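Side-chain contacts in oxidoreductase (PDB 3Q2K), which probably oxidises a UDP-linked N-acetylglucosaminuronic acid with a bound NAD cofactor, in the biosynthesis of 2,3-diacetamido-2,3-dideoxy-D-mannuronic acid: residues Q159-A164 with G279-G284; H211-L216 with G255-T260. One frame throughout, in Å; residues are numbered along the deposited sequence.

Both contacts lay a helix on the mixed beta-sheet of the C-terminal alpha/beta domain, and both are buried and apolar. They share the sheet but use different helices and strands, though Val161 of contact 1 also touches Leu219 on the helix of contact 2. Contact 1 sets helix 156-166 on strand 279-284, next to strand 290-296, outermost within this chain. Contact 2 sets helix 210-220 on strand 254-260, further into the sheet. Their centres are about 15 Å apart, and they do not touch. Contact 1 is made by valines alone, away from the ligands. Contact 2 turns on one isoleucine, and its helix also brings His211 to the UDP-sugar. Residues of both strands also meet the second subunit.

Contact 1. Residues Q159-A164 with G279-G284; sequences QLVKKA and GTVRVG
Val161 meets Val281 and Val283 where helix 156-166 packs on strand 279-284. One methyl of Val161, CG2, makes both contacts. Val161 CG2 lies 3.5 Å from Val281 CG1 and 3.8 Å from Val283 CG2. The side chains of Val161 and Val281 run past each other in opposite directions, while Val283 comes in at a slant. On Val161, CG1 is anti to the backbone N (chi1 162°), which leaves CG2 beside that N and facing the strand. Val281 and Val283 are alternate residues of the strand, so both point to the helix, and Arg282 between them points away. Neighbours extend the apolar layer. Ile274 and Leu219 touch Val161, Trp294 and Phe296 touch Val281, and Ile272 touches Val283. On the far face of the sheet, Arg282 forms salt bridges to Glu269 of its own chain and to Glu269 of the second subunit. Within the helix, Lys163 NZ donates a hydrogen bond to Gln159 OE1 at 3.2 Å, in the carbonyl plane and on a lone pair. The contact between the two segments is therefore purely dispersive and hydrophobic, with the charged groups kept to other sides of the helix and strand.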
ATOM      1  N   GLN C 159      34.308  -0.685  23.700  1.00 30.16           N
ATOM      2  CA  GLN C 159      34.040  -0.656  25.136  1.00 31.89           C
ATOM      3  C   GLN C 159      33.982   0.747  25.730  1.00 32.44           C
ATOM      4  O   GLN C 159      33.077   1.084  26.493  1.00 26.30           O
ATOM      5  CB  GLN C 159      35.052  -1.507  25.913  1.00 64.74           C
ATOM      6  CG  GLN C 159      34.674  -2.979  26.017  1.00 25.56           C
ATOM      7  CD  GLN C 159      33.257  -3.186  26.528  1.00 79.35           C
ATOM      8  OE1 GLN C 159      32.891  -2.665  27.581  1.00 56.74           O
ATOM      9  NE2 GLN C 159      32.444  -3.926  25.782  1.00 30.80           N
ATOM     10  N   LEU C 160      34.937   1.601  25.380  1.00 31.84           N
ATOM     11  CA  LEU C 160      34.875   2.978  25.874  1.00 16.87           C
ATOM     12  C   LEU C 160      33.633   3.711  25.372  1.00 24.93           C
ATOM     13  O   LEU C 160      33.033   4.535  26.058  1.00 39.03           O
ATOM     14  CB  LEU C 160      36.087   3.771  25.379  1.00 33.70           C
ATOM     15  CG  LEU C 160      37.469   3.566  25.998  1.00 38.16           C
ATOM     16  CD1 LEU C 160      38.483   4.380  25.201  1.00 32.78           C
ATOM     17  CD2 LEU C 160      37.402   4.067  27.423  1.00 40.97           C
ATOM     18  N   VAL C 161      33.261   3.491  24.118  1.00 29.34           N
ATOM     19  CA  VAL C 161      32.080   4.199  23.651  1.00 29.62           C
ATOM     20  C   VAL C 161      30.883   3.691  24.466  1.00 19.14           C
ATOM     21  O   VAL C 161      30.036   4.449  24.936  1.00 28.54           O
ATOM     22  CB  VAL C 161      31.977   3.923  22.138  1.00 35.28           C
ATOM     23  CG1 VAL C 161      30.592   4.223  21.604  1.00 28.69           C
ATOM     24  CG2 VAL C 161      33.011   4.764  21.409  1.00 25.79           C
ATOM     25  N   LYS C 162      30.820   2.377  24.655  1.00 23.57           N
ATOM     26  CA  LYS C 162      29.691   1.724  25.312  1.00 31.72           C
ATOM     27  C   LYS C 162      29.564   2.315  26.706  1.00 33.24           C
ATOM     28  O   LYS C 162      28.487   2.682  27.173  1.00 37.55           O
ATOM     29  CB  LYS C 162      30.020   0.235  25.425  1.00 20.86           C
ATOM     30  CG  LYS C 162      29.055  -0.649  26.192  1.00 33.27           C
ATOM     31  CD  LYS C 162      27.768  -0.823  25.412  1.00 44.20           C
ATOM     32  CE  LYS C 162      27.005  -2.036  25.908  1.00 48.68           C
ATOM     33  NZ  LYS C 162      25.596  -1.651  25.686  1.00 39.70           N
ATOM     34  N   LYS C 163      30.705   2.435  27.374  1.00 50.90           N
ATOM     35  CA  LYS C 163      30.710   3.042  28.693  1.00 44.35           C
ATOM     36  C   LYS C 163      30.155   4.464  28.669  1.00 41.65           C
ATOM     37  O   LYS C 163      29.349   4.835  29.520  1.00 32.64           O
ATOM     38  CB  LYS C 163      32.111   2.975  29.304  1.00 32.45           C
ATOM     39  CG  LYS C 163      32.293   1.749  30.173  1.00 51.77           C
ATOM     40  CD  LYS C 163      33.501   0.964  29.703  1.00 42.91           C
ATOM     41  CE  LYS C 163      33.671  -0.305  30.529  1.00 34.40           C
ATOM     42  NZ  LYS C 163      34.575  -1.294  29.877  1.00100.00           N
ATOM     43  N   ALA C 164      30.570   5.302  27.727  1.00 30.66           N
ATOM     44  CA  ALA C 164      29.997   6.639  27.751  1.00 42.82           C
ATOM     45  C   ALA C 164      28.506   6.608  27.436  1.00 33.39           C
ATOM     46  O   ALA C 164      27.718   7.392  27.962  1.00 44.56           O
ATOM     47  CB  ALA C 164      30.731   7.538  26.791  1.00 26.11           C
ATOM     48  N   GLY C 279      27.794  15.032  23.308  1.00 35.93           N
ATOM     49  CA  GLY C 279      28.862  14.070  23.057  1.00 24.14           C
ATOM     50  C   GLY C 279      28.979  13.919  21.550  1.00 65.03           C
ATOM     51  O   GLY C 279      28.017  13.970  20.790  1.00 29.21           O
ATOM     52  N   THR C 280      30.199  13.746  21.064  1.00 33.00           N
ATOM     53  CA  THR C 280      30.424  13.434  19.666  1.00 27.30           C
ATOM     54  C   THR C 280      31.525  12.381  19.629  1.00 62.40           C
ATOM     55  O   THR C 280      32.578  12.520  20.243  1.00 33.76           O
ATOM     56  CB  THR C 280      30.915  14.711  18.985  1.00 47.81           C
ATOM     57  OG1 THR C 280      29.765  15.492  18.631  1.00 32.22           O
ATOM     58  CG2 THR C 280      31.794  14.335  17.797  1.00 31.58           C
ATOM     59  N   VAL C 281      31.287  11.252  18.977  1.00 14.36           N
ATOM     60  CA  VAL C 281      32.305  10.212  18.948  1.00 20.12           C
ATOM     61  C   VAL C 281      32.379   9.619  17.546  1.00 34.44           C
ATOM     62  O   VAL C 281      31.358   9.399  16.890  1.00 22.84           O
ATOM     63  CB  VAL C 281      32.099   9.115  20.016  1.00 19.25           C
ATOM     64  CG1 VAL C 281      32.865   7.845  19.700  1.00 41.17           C
ATOM     65  CG2 VAL C 281      32.621   9.648  21.344  1.00 41.57           C
ATOM     66  N   ARG C 282      33.608   9.377  17.106  1.00 27.17           N
ATOM     67  CA  ARG C 282      33.838   8.707  15.834  1.00 44.42           C
ATOM     68  C   ARG C 282      34.928   7.660  16.020  1.00 51.23           C
ATOM     69  O   ARG C 282      35.981   7.888  16.614  1.00 31.17           O
ATOM     70  CB  ARG C 282      34.161   9.724  14.740  1.00 39.88           C
ATOM     71  CG  ARG C 282      34.711   9.101  13.469  1.00 54.28           C
ATOM     72  CD  ARG C 282      34.482  10.060  12.319  1.00 40.58           C
ATOM     73  NE  ARG C 282      34.644   9.346  11.060  1.00 56.83           N
ATOM     74  CZ  ARG C 282      33.929   9.644   9.982  1.00100.00           C
ATOM     75  NH1 ARG C 282      34.104   8.965   8.853  1.00 63.74           N
ATOM     76  NH2 ARG C 282      33.028  10.615  10.077  1.00 59.73           N
ATOM     77  N   VAL C 283      34.613   6.458  15.555  1.00 27.39           N
ATOM     78  CA  VAL C 283      35.519   5.332  15.667  1.00 26.31           C
ATOM     79  C   VAL C 283      35.756   4.936  14.216  1.00 52.72           C
ATOM     80  O   VAL C 283      34.882   4.359  13.565  1.00 25.73           O
ATOM     81  CB  VAL C 283      34.985   4.148  16.504  1.00 34.83           C
ATOM     82  CG1 VAL C 283      36.124   3.208  16.896  1.00 50.58           C
ATOM     83  CG2 VAL C 283      34.296   4.562  17.802  1.00 26.37           C
ATOM     84  N   GLY C 284      36.945   5.285  13.735  1.00 33.61           N
ATOM     85  CA  GLY C 284      37.396   4.883  12.408  1.00 25.02           C
ATOM     86  C   GLY C 284      38.383   3.739  12.354  1.00 52.73           C
ATOM     87  O   GLY C 284      38.412   2.873  13.233  1.00 33.02           O
TER

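Contact 2. Residues H211-L216 with G255-T260; sequences HYVDLL and GSINVT. With HP7 ((2S,3S,4R,5R,6R)-5-acetamido-6-[[[(2R,3S,4R,5R)-5-(2,4-dioxopyrimidin-1-yl)-3,4-dihydroxy-oxolan-2-yl]methoxy-hydroxy-phosphoryl]oxy-hydroxy-phosphoryl]oxy-3,4-dihydroxy-oxane-2-carboxylic acid), chain V.
Val213 and Ile257 form an apolar helix-on-sheet contact in the C-terminal domain, where helix 210-220 lies against strand 254-260. The closest approach is 3.5 Å, between Val213 CG2 and Ile257 CD1. The two side chains cross at about a right angle. Ile257 has chi1 179°, and CD1 continues the extended chain up to the helix. Ile257 CD1 also lies 4.4 Å from Tyr212 CB. The Tyr212 side chain starts toward the strand, but its end leads away, and the side chain also touches Val178 and Val180 of strand 173-181. Val213 also touches Leu351 and Leu352 of helix 342-361, so it packs on a second helix as well.

The other face of the strand is polar. Asn258 ND2 donates to Ser256 OG at 3.3 Å, with the hydroxyl tilted from the amide plane of Asn258. Ser256 OG also forms hydrogen bonds with Asn258 OD1 of the second subunit and with Ser256 OG of the second subunit, so these side chains help join the two sheets.

His211, on the first turn of the helix, reaches the bound UDP-sugar. Its NE2 and HP7 O3' are 2.6 Å apart in a nearly straight hydrogen bond (173°), and either could be the donor. O3' lies at the ring edge, in plane. The acetamido group lies over one face of the ring: C7' is 3.7 Å from His211 CD2, and the methyl C8' is offset toward the rim. Lys123 and the NADH also touch His211, and Lys123 NZ is hydrogen-bonded to the sugar nucleotide as well. Asp214 OD2 makes a salt bridge to Arg153.

The helix packed on the C-terminal sheet, carrying a residue of the sugar-nucleotide and NADH pockets, is consistent with the GFO/IDH/MocA fold.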
ATOM      1  N   HIS C 211      28.908  -7.836  12.197  1.00 20.82           N
ATOM      2  CA  HIS C 211      29.573  -7.249  13.358  1.00 36.62           C
ATOM      3  C   HIS C 211      29.173  -5.789  13.473  1.00 20.36           C
ATOM      4  O   HIS C 211      29.242  -5.203  14.556  1.00 34.03           O
ATOM      5  CB  HIS C 211      31.104  -7.273  13.236  1.00 27.44           C
ATOM      6  CG  HIS C 211      31.666  -8.611  12.864  1.00 34.69           C
ATOM      7  ND1 HIS C 211      31.968  -9.574  13.803  1.00 28.94           N
ATOM      8  CD2 HIS C 211      31.941  -9.167  11.657  1.00 21.93           C
ATOM      9  CE1 HIS C 211      32.438 -10.649  13.194  1.00 21.37           C
ATOM     10  NE2 HIS C 211      32.442 -10.425  11.891  1.00 32.90           N
ATOM     11  N   TYR C 212      28.863  -5.183  12.331  1.00 21.66           N
ATOM     12  CA  TYR C 212      28.573  -3.756  12.333  1.00 13.53           C
ATOM     13  C   TYR C 212      27.081  -3.509  12.503  1.00 24.47           C
ATOM     14  O   TYR C 212      26.686  -2.589  13.210  1.00 23.95           O
ATOM     15  CB  TYR C 212      29.137  -3.071  11.087  1.00 26.84           C
ATOM     16  CG  TYR C 212      30.638  -3.171  11.157  1.00 17.87           C
ATOM     17  CD1 TYR C 212      31.402  -2.101  11.598  1.00 27.10           C
ATOM     18  CD2 TYR C 212      31.275  -4.369  10.860  1.00 18.95           C
ATOM     19  CE1 TYR C 212      32.770  -2.230  11.705  1.00 21.23           C
ATOM     20  CE2 TYR C 212      32.644  -4.508  10.989  1.00 28.25           C
ATOM     21  CZ  TYR C 212      33.381  -3.432  11.431  1.00 26.32           C
ATOM     22  OH  TYR C 212      34.752  -3.542  11.522  1.00 43.86           O
ATOM     23  N   VAL C 213      26.252  -4.348  11.893  1.00 25.91           N
ATOM     24  CA  VAL C 213      24.829  -4.307  12.190  1.00 15.01           C
ATOM     25  C   VAL C 213      24.590  -4.525  13.675  1.00 24.64           C
ATOM     26  O   VAL C 213      23.751  -3.820  14.228  1.00 29.85           O
ATOM     27  CB  VAL C 213      24.055  -5.304  11.318  1.00 24.61           C
ATOM     28  CG1 VAL C 213      22.594  -5.373  11.714  1.00 21.66           C
ATOM     29  CG2 VAL C 213      24.174  -4.823   9.898  1.00 21.66           C
ATOM     30  N   ASP C 214      25.403  -5.381  14.294  1.00 24.31           N
ATOM     31  CA  ASP C 214      25.330  -5.711  15.717  1.00 22.65           C
ATOM     32  C   ASP C 214      25.500  -4.472  16.586  1.00 23.61           C
ATOM     33  O   ASP C 214      24.844  -4.358  17.619  1.00 21.53           O
ATOM     34  CB  ASP C 214      26.392  -6.742  16.119  1.00 37.62           C
ATOM     35  CG  ASP C 214      26.295  -7.156  17.580  1.00 35.04           C
ATOM     36  OD1 ASP C 214      25.235  -7.665  18.002  1.00 30.61           O
ATOM     37  OD2 ASP C 214      27.273  -6.984  18.336  1.00 37.83           O
ATOM     38  N   LEU C 215      26.368  -3.550  16.184  1.00 19.04           N
ATOM     39  CA  LEU C 215      26.586  -2.317  16.938  1.00 34.69           C
ATOM     40  C   LEU C 215      25.368  -1.404  17.058  1.00 18.73           C
ATOM     41  O   LEU C 215      25.277  -0.648  18.023  1.00 25.07           O
ATOM     42  CB  LEU C 215      27.699  -1.492  16.291  1.00 16.86           C
ATOM     43  CG  LEU C 215      28.998  -2.252  16.016  1.00 36.49           C
ATOM     44  CD1 LEU C 215      30.069  -1.258  15.569  1.00 26.48           C
ATOM     45  CD2 LEU C 215      29.445  -2.919  17.312  1.00 37.81           C
ATOM     46  N   LEU C 216      24.467  -1.453  16.078  1.00 25.43           N
ATOM     47  CA  LEU C 216      23.278  -0.609  16.088  1.00 23.91           C
ATOM     48  C   LEU C 216      22.445  -0.748  17.351  1.00 38.30           C
ATOM     49  O   LEU C 216      22.135   0.237  18.025  1.00 21.86           O
ATOM     50  CB  LEU C 216      22.417  -0.811  14.843  1.00 30.80           C
ATOM     51  CG  LEU C 216      23.261  -0.620  13.579  1.00 35.38           C
ATOM     52  CD1 LEU C 216      22.484  -1.037  12.336  1.00 18.75           C
ATOM     53  CD2 LEU C 216      23.704   0.828  13.464  1.00 14.37           C
ATOM     54  N   GLY C 255      19.831   7.258  11.543  1.00 18.67           N
ATOM     55  CA  GLY C 255      21.137   7.212  10.904  1.00 23.73           C
ATOM     56  C   GLY C 255      21.066   6.246   9.740  1.00 21.79           C
ATOM     57  O   GLY C 255      19.979   5.939   9.234  1.00 15.60           O
ATOM     58  N   SER C 256      22.260   5.832   9.332  1.00 27.73           N
ATOM     59  CA  SER C 256      22.442   4.830   8.284  1.00 22.26           C
ATOM     60  C   SER C 256      23.674   3.943   8.444  1.00 16.73           C
ATOM     61  O   SER C 256      24.638   4.248   9.162  1.00 21.94           O
ATOM     62  CB  SER C 256      22.505   5.491   6.908  1.00 26.78           C
ATOM     63  OG  SER C 256      23.626   6.352   6.822  1.00 29.62           O
ATOM     64  N   ILE C 257      23.574   2.818   7.745  1.00 21.88           N
ATOM     65  CA  ILE C 257      24.654   1.853   7.646  1.00 17.79           C
ATOM     66  C   ILE C 257      24.955   1.689   6.169  1.00 27.38           C
ATOM     67  O   ILE C 257      24.058   1.405   5.377  1.00 25.26           O
ATOM     68  CB  ILE C 257      24.366   0.528   8.373  1.00 15.72           C
ATOM     69  CG1 ILE C 257      25.555  -0.418   8.191  1.00 25.17           C
ATOM     70  CG2 ILE C 257      23.022  -0.072   7.926  1.00 15.76           C
ATOM     71  CD1 ILE C 257      25.551  -1.712   8.982  1.00 18.10           C
ATOM     72  N   ASN C 258      26.210   1.948   5.816  1.00 32.71           N
ATOM     73  CA  ASN C 258      26.622   1.955   4.419  1.00 27.92           C
ATOM     74  C   ASN C 258      27.664   0.882   4.138  1.00 32.66           C
ATOM     75  O   ASN C 258      28.753   0.851   4.700  1.00 22.26           O
ATOM     76  CB  ASN C 258      27.096   3.359   4.032  1.00 26.18           C
ATOM     77  CG  ASN C 258      26.129   4.439   4.508  1.00 28.27           C
ATOM     78  OD1 ASN C 258      25.095   4.645   3.881  1.00 19.73           O
ATOM     79  ND2 ASN C 258      26.416   5.115   5.615  1.00 23.46           N
ATOM     80  N   VAL C 259      27.327  -0.043   3.249  1.00 17.64           N
ATOM     81  CA  VAL C 259      28.125  -1.261   3.128  1.00 31.94           C
ATOM     82  C   VAL C 259      28.446  -1.583   1.675  1.00 44.21           C
ATOM     83  O   VAL C 259      27.532  -1.554   0.851  1.00 27.52           O
ATOM     84  CB  VAL C 259      27.338  -2.443   3.727  1.00 17.19           C
ATOM     85  CG1 VAL C 259      28.066  -3.759   3.536  1.00 27.84           C
ATOM     86  CG2 VAL C 259      27.124  -2.214   5.224  1.00 22.83           C
ATOM     87  N   THR C 260      29.710  -1.861   1.359  1.00 16.78           N
ATOM     88  CA  THR C 260      30.079  -2.463   0.080  1.00 36.94           C
ATOM     89  C   THR C 260      31.348  -3.298   0.188  1.00 40.17           C
ATOM     90  O   THR C 260      32.262  -3.023   0.962  1.00 21.59           O
ATOM     91  CB  THR C 260      30.252  -1.454  -1.071  1.00 35.43           C
ATOM     92  OG1 THR C 260      30.398  -2.187  -2.295  1.00 21.56           O
ATOM     93  CG2 THR C 260      31.473  -0.584  -0.850  1.00 19.59           C
TER
HETATM   94  N1  HP7 V 550      40.325  -9.177   1.509  1.00 42.29           N
HETATM   95  C2  HP7 V 550      40.697  -8.541   0.389  1.00 24.34           C
HETATM   96  O2  HP7 V 550      40.642  -9.003  -0.769  1.00 34.67           O
HETATM   97  N3  HP7 V 550      41.168  -7.286   0.468  1.00 20.43           N
HETATM   98  C4  HP7 V 550      41.255  -6.682   1.672  1.00 34.07           C
HETATM   99  O4  HP7 V 550      41.659  -5.500   1.642  1.00 39.40           O
HETATM  100  C5  HP7 V 550      40.872  -7.327   2.847  1.00 30.34           C
HETATM  101  C6  HP7 V 550      40.394  -8.632   2.733  1.00 17.17           C
HETATM  102  PA  HP7 V 550      40.169 -11.072   6.303  1.00 53.04           P
HETATM  103  PB  HP7 V 550      38.751 -11.864   8.657  1.00 35.62           P
HETATM  104  O'P HP7 V 550      35.179 -12.144   4.603  1.00 25.60           O
HETATM  105  O'Q HP7 V 550      34.791 -14.142   5.207  1.00 21.91           O
HETATM  106  C1' HP7 V 550      36.308 -10.955   8.396  1.00 23.93           C
HETATM  107  O1A HP7 V 550      40.583  -9.670   6.692  1.00 34.54           O
HETATM  108  O1B HP7 V 550      39.282 -10.760   9.541  1.00 39.54           O
HETATM  109  C1C HP7 V 550      39.816 -10.540   1.364  1.00 22.53           C
HETATM  110  C2' HP7 V 550      35.091 -10.843   9.317  1.00 29.88           C
HETATM  111  N2' HP7 V 550      35.389 -10.720  10.738  1.00 28.46           N
HETATM  112  O2A HP7 V 550      41.138 -12.232   6.258  1.00 76.14           O
HETATM  113  O2B HP7 V 550      39.250 -13.285   8.710  1.00 30.96           O
HETATM  114  C2C HP7 V 550      40.954 -11.535   1.547  1.00 44.64           C
HETATM  115  O2C HP7 V 550      40.688 -12.629   0.669  1.00 41.03           O
HETATM  116  C3' HP7 V 550      34.279 -12.127   9.198  1.00 35.16           C
HETATM  117  O3' HP7 V 550      33.097 -12.172  10.019  1.00 30.78           O
HETATM  118  O3A HP7 V 550      38.820 -11.415   7.113  1.00100.00           O
HETATM  119  O3B HP7 V 550      37.163 -11.957   8.948  1.00 33.90           O
HETATM  120  C3C HP7 V 550      40.597 -12.116   2.902  1.00 79.21           C
HETATM  121  O3C HP7 V 550      41.146 -13.430   2.955  1.00 35.38           O
HETATM  122  C4' HP7 V 550      34.016 -12.358   7.711  1.00 24.33           C
HETATM  123  O4' HP7 V 550      33.256 -13.570   7.633  1.00 26.12           O
HETATM  124  C4C HP7 V 550      39.075 -12.134   2.902  1.00 22.55           C
HETATM  125  O4C HP7 V 550      38.842 -10.833   2.369  1.00 28.30           O
HETATM  126  C5' HP7 V 550      35.327 -12.580   6.962  1.00 24.03           C
HETATM  127  O5' HP7 V 550      36.029 -11.344   7.043  1.00 20.46           O
HETATM  128  C5C HP7 V 550      38.650 -12.056   4.363  1.00 31.21           C
HETATM  129  O5C HP7 V 550      39.439 -10.981   4.873  1.00 46.96           O
HETATM  130  C6' HP7 V 550      35.083 -12.970   5.531  1.00 35.89           C
HETATM  131  C7' HP7 V 550      35.650  -9.544  11.299  1.00 25.41           C
HETATM  132  O7' HP7 V 550      35.521  -8.546  10.597  1.00 24.80           O
HETATM  133  C8' HP7 V 550      36.080  -9.448  12.736  1.00 21.61           C